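Local coordinates for porin (Rhodobacter capsulatus, PDB 2POR), which forms trimeric outer-membrane channels that let small hydrophilic solutes, up to about 0.6 kDa, diffuse passively across, at residues G77-L82 with Q183-A188; D101-T106 with K198-D203. All coordinates share one frame; numbering follows the deposited sequence.

Contact 1 of 2, residues G77-L82 with Q183-A188. With CA (calcium ion), chain B.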
# COMPACT_ATOMS: atom_id res chain seq x y z
N GLY A 77 -8.11 -23.63 0.96
CA GLY A 77 -8.84 -24.67 0.27
C GLY A 77 -9.71 -25.39 1.31
O GLY A 77 -9.49 -25.17 2.51
N ALA A 78 -10.66 -26.23 0.89
CA ALA A 78 -11.61 -26.91 1.78
C ALA A 78 -11.03 -27.65 2.95
O ALA A 78 -11.49 -27.46 4.09
CB ALA A 78 -12.40 -27.86 0.98
N SER A 79 -9.97 -28.45 2.80
CA SER A 79 -9.38 -29.14 3.92
C SER A 79 -8.73 -28.22 4.93
O SER A 79 -8.94 -28.38 6.13
CB SER A 79 -8.32 -30.15 3.44
OG SER A 79 -8.91 -30.97 2.45
N GLU A 80 -7.93 -27.24 4.50
CA GLU A 80 -7.28 -26.33 5.42
C GLU A 80 -8.37 -25.51 6.15
O GLU A 80 -8.19 -25.33 7.35
CB GLU A 80 -6.39 -25.41 4.65
CG GLU A 80 -5.54 -24.64 5.63
CD GLU A 80 -4.34 -23.90 5.09
OE1 GLU A 80 -3.98 -24.03 3.93
OE2 GLU A 80 -3.68 -23.21 5.86
N ALA A 81 -9.44 -25.10 5.46
CA ALA A 81 -10.57 -24.34 6.01
C ALA A 81 -11.16 -25.13 7.20
O ALA A 81 -11.47 -24.53 8.24
CB ALA A 81 -11.65 -24.14 4.95
N LEU A 82 -11.27 -26.46 7.15
CA LEU A 82 -11.77 -27.21 8.30
C LEU A 82 -10.72 -27.67 9.28
O LEU A 82 -11.04 -27.66 10.48
CB LEU A 82 -12.56 -28.45 7.84
CG LEU A 82 -13.71 -28.18 6.88
CD1 LEU A 82 -14.56 -29.42 6.71
CD2 LEU A 82 -14.54 -27.04 7.40
N GLN A 183 -4.49 -35.69 -3.24
CA GLN A 183 -4.09 -36.00 -1.88
C GLN A 183 -5.37 -36.22 -1.08
O GLN A 183 -6.35 -35.50 -1.29
CB GLN A 183 -3.30 -34.84 -1.31
CG GLN A 183 -2.72 -35.08 0.06
CD GLN A 183 -1.83 -33.92 0.41
OE1 GLN A 183 -0.75 -33.83 -0.13
NE2 GLN A 183 -2.09 -32.97 1.29
N LEU A 184 -5.36 -37.24 -0.25
CA LEU A 184 -6.46 -37.56 0.63
C LEU A 184 -5.97 -37.31 2.03
O LEU A 184 -4.84 -37.67 2.33
CB LEU A 184 -6.84 -39.01 0.52
CG LEU A 184 -7.94 -39.49 1.51
CD1 LEU A 184 -9.36 -39.21 0.98
CD2 LEU A 184 -7.73 -40.97 1.74
N GLU A 185 -6.75 -36.69 2.93
CA GLU A 185 -6.32 -36.43 4.29
C GLU A 185 -7.33 -36.98 5.32
O GLU A 185 -8.54 -36.96 5.04
CB GLU A 185 -6.21 -34.93 4.62
CG GLU A 185 -5.21 -34.06 3.89
CD GLU A 185 -5.73 -33.25 2.72
OE1 GLU A 185 -6.91 -32.95 2.61
OE2 GLU A 185 -4.93 -32.88 1.89
N LEU A 186 -6.83 -37.43 6.46
CA LEU A 186 -7.63 -37.79 7.63
C LEU A 186 -7.04 -36.90 8.69
O LEU A 186 -5.81 -36.80 8.81
CB LEU A 186 -7.44 -39.21 8.14
CG LEU A 186 -7.76 -40.25 7.12
CD1 LEU A 186 -7.29 -41.58 7.65
CD2 LEU A 186 -9.24 -40.18 6.78
N ALA A 187 -7.88 -36.23 9.47
CA ALA A 187 -7.39 -35.36 10.50
C ALA A 187 -8.22 -35.63 11.75
O ALA A 187 -9.38 -36.02 11.66
CB ALA A 187 -7.56 -33.92 10.05
N ALA A 188 -7.64 -35.44 12.90
CA ALA A 188 -8.33 -35.61 14.16
C ALA A 188 -7.92 -34.43 15.03
O ALA A 188 -6.74 -34.06 15.00
CB ALA A 188 -7.88 -36.90 14.85
CA CA B . -1.63 -23.28 4.47
O HOH W 1 -0.96 -22.28 6.46
O HOH W 2 -1.25 -25.13 5.76
O HOH W 3 -1.15 -24.68 2.55
O HOH W 4 0.73 -23.07 4.31

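Contact 2 of 2, residues D101-T106 with K198-D203. With CA (calcium ion), chain C.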
# COMPACT_ATOMS: atom_id res chain seq x y z
N ASP A 101 2.90 -25.63 9.43
CA ASP A 101 1.77 -25.70 8.53
C ASP A 101 1.54 -27.08 8.01
O ASP A 101 2.50 -27.79 7.73
CB ASP A 101 1.98 -24.77 7.34
CG ASP A 101 2.27 -23.32 7.72
OD1 ASP A 101 2.95 -22.95 8.71
OD2 ASP A 101 1.77 -22.51 6.97
N ILE A 102 0.32 -27.53 7.91
CA ILE A 102 0.07 -28.84 7.37
C ILE A 102 0.20 -28.71 5.84
O ILE A 102 -0.23 -27.68 5.29
CB ILE A 102 -1.36 -29.31 7.86
CG1 ILE A 102 -1.28 -29.69 9.35
CG2 ILE A 102 -1.88 -30.48 7.03
CD1 ILE A 102 -2.67 -30.12 9.93
N PRO A 103 0.75 -29.71 5.11
CA PRO A 103 1.04 -29.60 3.68
C PRO A 103 -0.16 -29.85 2.81
O PRO A 103 -0.27 -30.89 2.16
CB PRO A 103 2.18 -30.60 3.47
CG PRO A 103 1.89 -31.69 4.49
CD PRO A 103 1.41 -30.90 5.69
N TYR A 104 -1.10 -28.89 2.78
CA TYR A 104 -2.25 -29.08 1.92
C TYR A 104 -1.81 -28.84 0.48
O TYR A 104 -0.95 -28.01 0.20
CB TYR A 104 -3.39 -28.09 2.29
CG TYR A 104 -3.88 -28.35 3.72
CD1 TYR A 104 -4.72 -29.42 3.97
CD2 TYR A 104 -3.51 -27.51 4.77
CE1 TYR A 104 -5.16 -29.64 5.26
CE2 TYR A 104 -3.96 -27.74 6.06
CZ TYR A 104 -4.78 -28.81 6.28
OH TYR A 104 -5.23 -29.12 7.53
N LEU A 105 -2.44 -29.60 -0.41
CA LEU A 105 -2.15 -29.50 -1.82
C LEU A 105 -2.76 -28.27 -2.48
O LEU A 105 -2.14 -27.73 -3.40
CB LEU A 105 -2.66 -30.81 -2.53
CG LEU A 105 -2.40 -31.03 -4.07
CD1 LEU A 105 -0.90 -31.18 -4.31
CD2 LEU A 105 -3.13 -32.27 -4.57
N THR A 106 -3.96 -27.78 -2.10
CA THR A 106 -4.61 -26.69 -2.84
C THR A 106 -4.91 -25.48 -1.94
O THR A 106 -4.71 -25.57 -0.72
CB THR A 106 -5.93 -27.21 -3.55
OG1 THR A 106 -6.93 -27.41 -2.53
CG2 THR A 106 -5.70 -28.51 -4.39
N LYS A 198 -3.59 -32.35 17.79
CA LYS A 198 -4.05 -32.33 16.41
C LYS A 198 -3.11 -33.34 15.73
O LYS A 198 -1.91 -33.42 16.06
CB LYS A 198 -3.88 -30.93 15.82
CG LYS A 198 -4.49 -30.91 14.43
CD LYS A 198 -4.44 -29.56 13.73
CE LYS A 198 -5.35 -28.59 14.46
NZ LYS A 198 -5.47 -27.30 13.77
N ALA A 199 -3.68 -34.13 14.83
CA ALA A 199 -2.93 -35.15 14.10
C ALA A 199 -3.51 -35.31 12.72
O ALA A 199 -4.71 -35.07 12.53
CB ALA A 199 -3.01 -36.50 14.77
N TYR A 200 -2.72 -35.68 11.70
CA TYR A 200 -3.30 -35.90 10.37
C TYR A 200 -2.45 -36.98 9.68
O TYR A 200 -1.32 -37.24 10.09
CB TYR A 200 -3.28 -34.61 9.52
CG TYR A 200 -1.86 -34.20 9.08
CD1 TYR A 200 -1.00 -33.52 9.94
CD2 TYR A 200 -1.41 -34.58 7.81
CE1 TYR A 200 0.31 -33.24 9.54
CE2 TYR A 200 -0.11 -34.30 7.40
CZ TYR A 200 0.75 -33.63 8.26
OH TYR A 200 2.04 -33.38 7.83
N TYR A 201 -2.99 -37.54 8.63
CA TYR A 201 -2.27 -38.44 7.79
C TYR A 201 -2.72 -38.03 6.40
O TYR A 201 -3.91 -37.80 6.16
CB TYR A 201 -2.67 -39.87 8.14
CG TYR A 201 -2.12 -40.83 7.10
CD1 TYR A 201 -0.81 -41.22 7.21
CD2 TYR A 201 -2.94 -41.25 6.05
CE1 TYR A 201 -0.28 -42.06 6.25
CE2 TYR A 201 -2.41 -42.08 5.09
CZ TYR A 201 -1.09 -42.47 5.21
OH TYR A 201 -0.53 -43.31 4.26
N ALA A 202 -1.79 -37.96 5.43
CA ALA A 202 -2.13 -37.58 4.05
C ALA A 202 -1.39 -38.55 3.12
O ALA A 202 -0.27 -38.97 3.40
CB ALA A 202 -1.65 -36.15 3.70
N ASP A 203 -2.00 -38.86 2.00
CA ASP A 203 -1.45 -39.81 1.07
C ASP A 203 -1.87 -39.41 -0.33
O ASP A 203 -3.03 -39.01 -0.53
CB ASP A 203 -2.00 -41.18 1.48
CG ASP A 203 -1.44 -42.31 0.67
OD1 ASP A 203 -0.34 -42.78 0.95
OD2 ASP A 203 -2.11 -42.70 -0.27
CA CA C . 3.70 -21.25 9.98
O HOH W 5 2.54 -20.25 8.34
O HOH W 6 1.61 -20.98 11.10

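Contact 1 of 2, residues G77-L82 with Q183-A188
A point contact through one hydrogen bond, Ser79 to Glu185, ties the short helix 78-83 to the inner wall of the porin barrel. The helix belongs to the long connection between strands 68-73 and 118-125, the loop that folds into the pore in porins of this family; Glu185 lies on barrel strand 181-192. The evidence for a point contact is the small buried surface, 67 Å² over both sides, and the 7.9 Å that still separates Ser79 CA from Glu185 CA.

Ser79 OG donates to Glu185 OE1 at 2.8 Å, reaching that oxygen on its syn side and 26° out of the carboxylate plane. Ser79 CB follows at 3.2 Å from the same Glu185 OE1. The glutamate chain is bent at chi2 (98°), which turns its carboxylate along the strand so that OE2 can be met by Gln183 NE2 at 2.9 Å, on the anti lone pair. Each carboxylate oxygen thus has its own donor, which should limit rotation of the group. Glu168 brings a second carboxylate close to OE2, and the closeness of two like charges may raise the pKa of one of them. With an alanine here instead of Glu185, Ser79 OG and Gln183 NE2 would probably both lose this acceptor, and a gap is likely to open between helix and wall.

One residue on, Glu80 grips a calcium ion with both oxygens, alongside four waters and Asp108. Around the contact, Tyr104 packs against Ser79, Glu80 and Glu185, while strands 128-134, 148-158 and 161-171 back the helix.

Contact 2 of 2, residues D101-T106 with K198-D203
The Tyr200 ring carries the methyl CG2 of Ile102 squarely over one face, 4.0 Å from the ring centroid and 3° off the normal, which defines a CH-pi contact. The same methyl also lies against a face of Tyr104, offset toward the rim, so it is wedged between two tyrosine rings. Ile102 CD1 meets Tyr200 CD1 at 3.8 Å, and Pro103 approaches obliquely near the phenol end, its CD 3.3 Å from Tyr200 OH.

This is the pore-inserted loop of a 16-stranded antiparallel barrel resting on the wall: residues 101-106 have no regular structure, whereas 198-203 belong to strand 195-207. Tyr200 stands with CG between its backbone N and carbonyl carbon (chi1 70°), a torsion that carries the ring beneath Ile102 and Pro103. Ile102 holds CG2 anti to its backbone N, which puts this methyl over the ring centre, while CG1, anti to the carbonyl carbon (chi1 -74°), runs past the CD1/CE1 rim. The Tyr200 hydroxyl is hydrogen-bonded to Gln250, which should help fix the ring's tilt. Beside it, Ile102 CD1 packs on the aliphatic part of Lys198, 4.2 Å from its CD, while the lysine NZ is hydrogen-bonded to the carbonyl oxygens of Phe83, at the end of helix 78-83, and Asp85 just after it.

Pro103 centres an inverse gamma turn, closed by Tyr104 N to Ile102 O at 2.9 Å, and a detergent molecule also touches its ring. At the start of the segment Asp101 joins Asp93, Asp95 and Asn100 around a calcium ion. Its carboxylate is monodentate: OD1 binds the metal, and metal-bound water 5 donates to Asp101 OD2 at 2.8 Å.

From the N terminus the chain lays down strand 68-73, then 77-82 and 101-106 within the long inward loop, returns to the barrel at strand 118-125 and reaches 183-188 and 198-203 much later. Contact 1 closes a loop of 100 residues and contact 2 one of 91; because their segments alternate, the two loops cross. Their wall partners, strands 181-192 and 195-207, are successive antiparallel neighbours, paired for instance by Leu186 O and Tyr201 N (2.9 Å). On the loop side Glu80 CG packs on Tyr104 CE2, and Gln183 NE2 reaches Pro103 O at 2.9 Å. The inward loop is thereby tied to adjoining strands at two sites 7 Å apart, centre to centre.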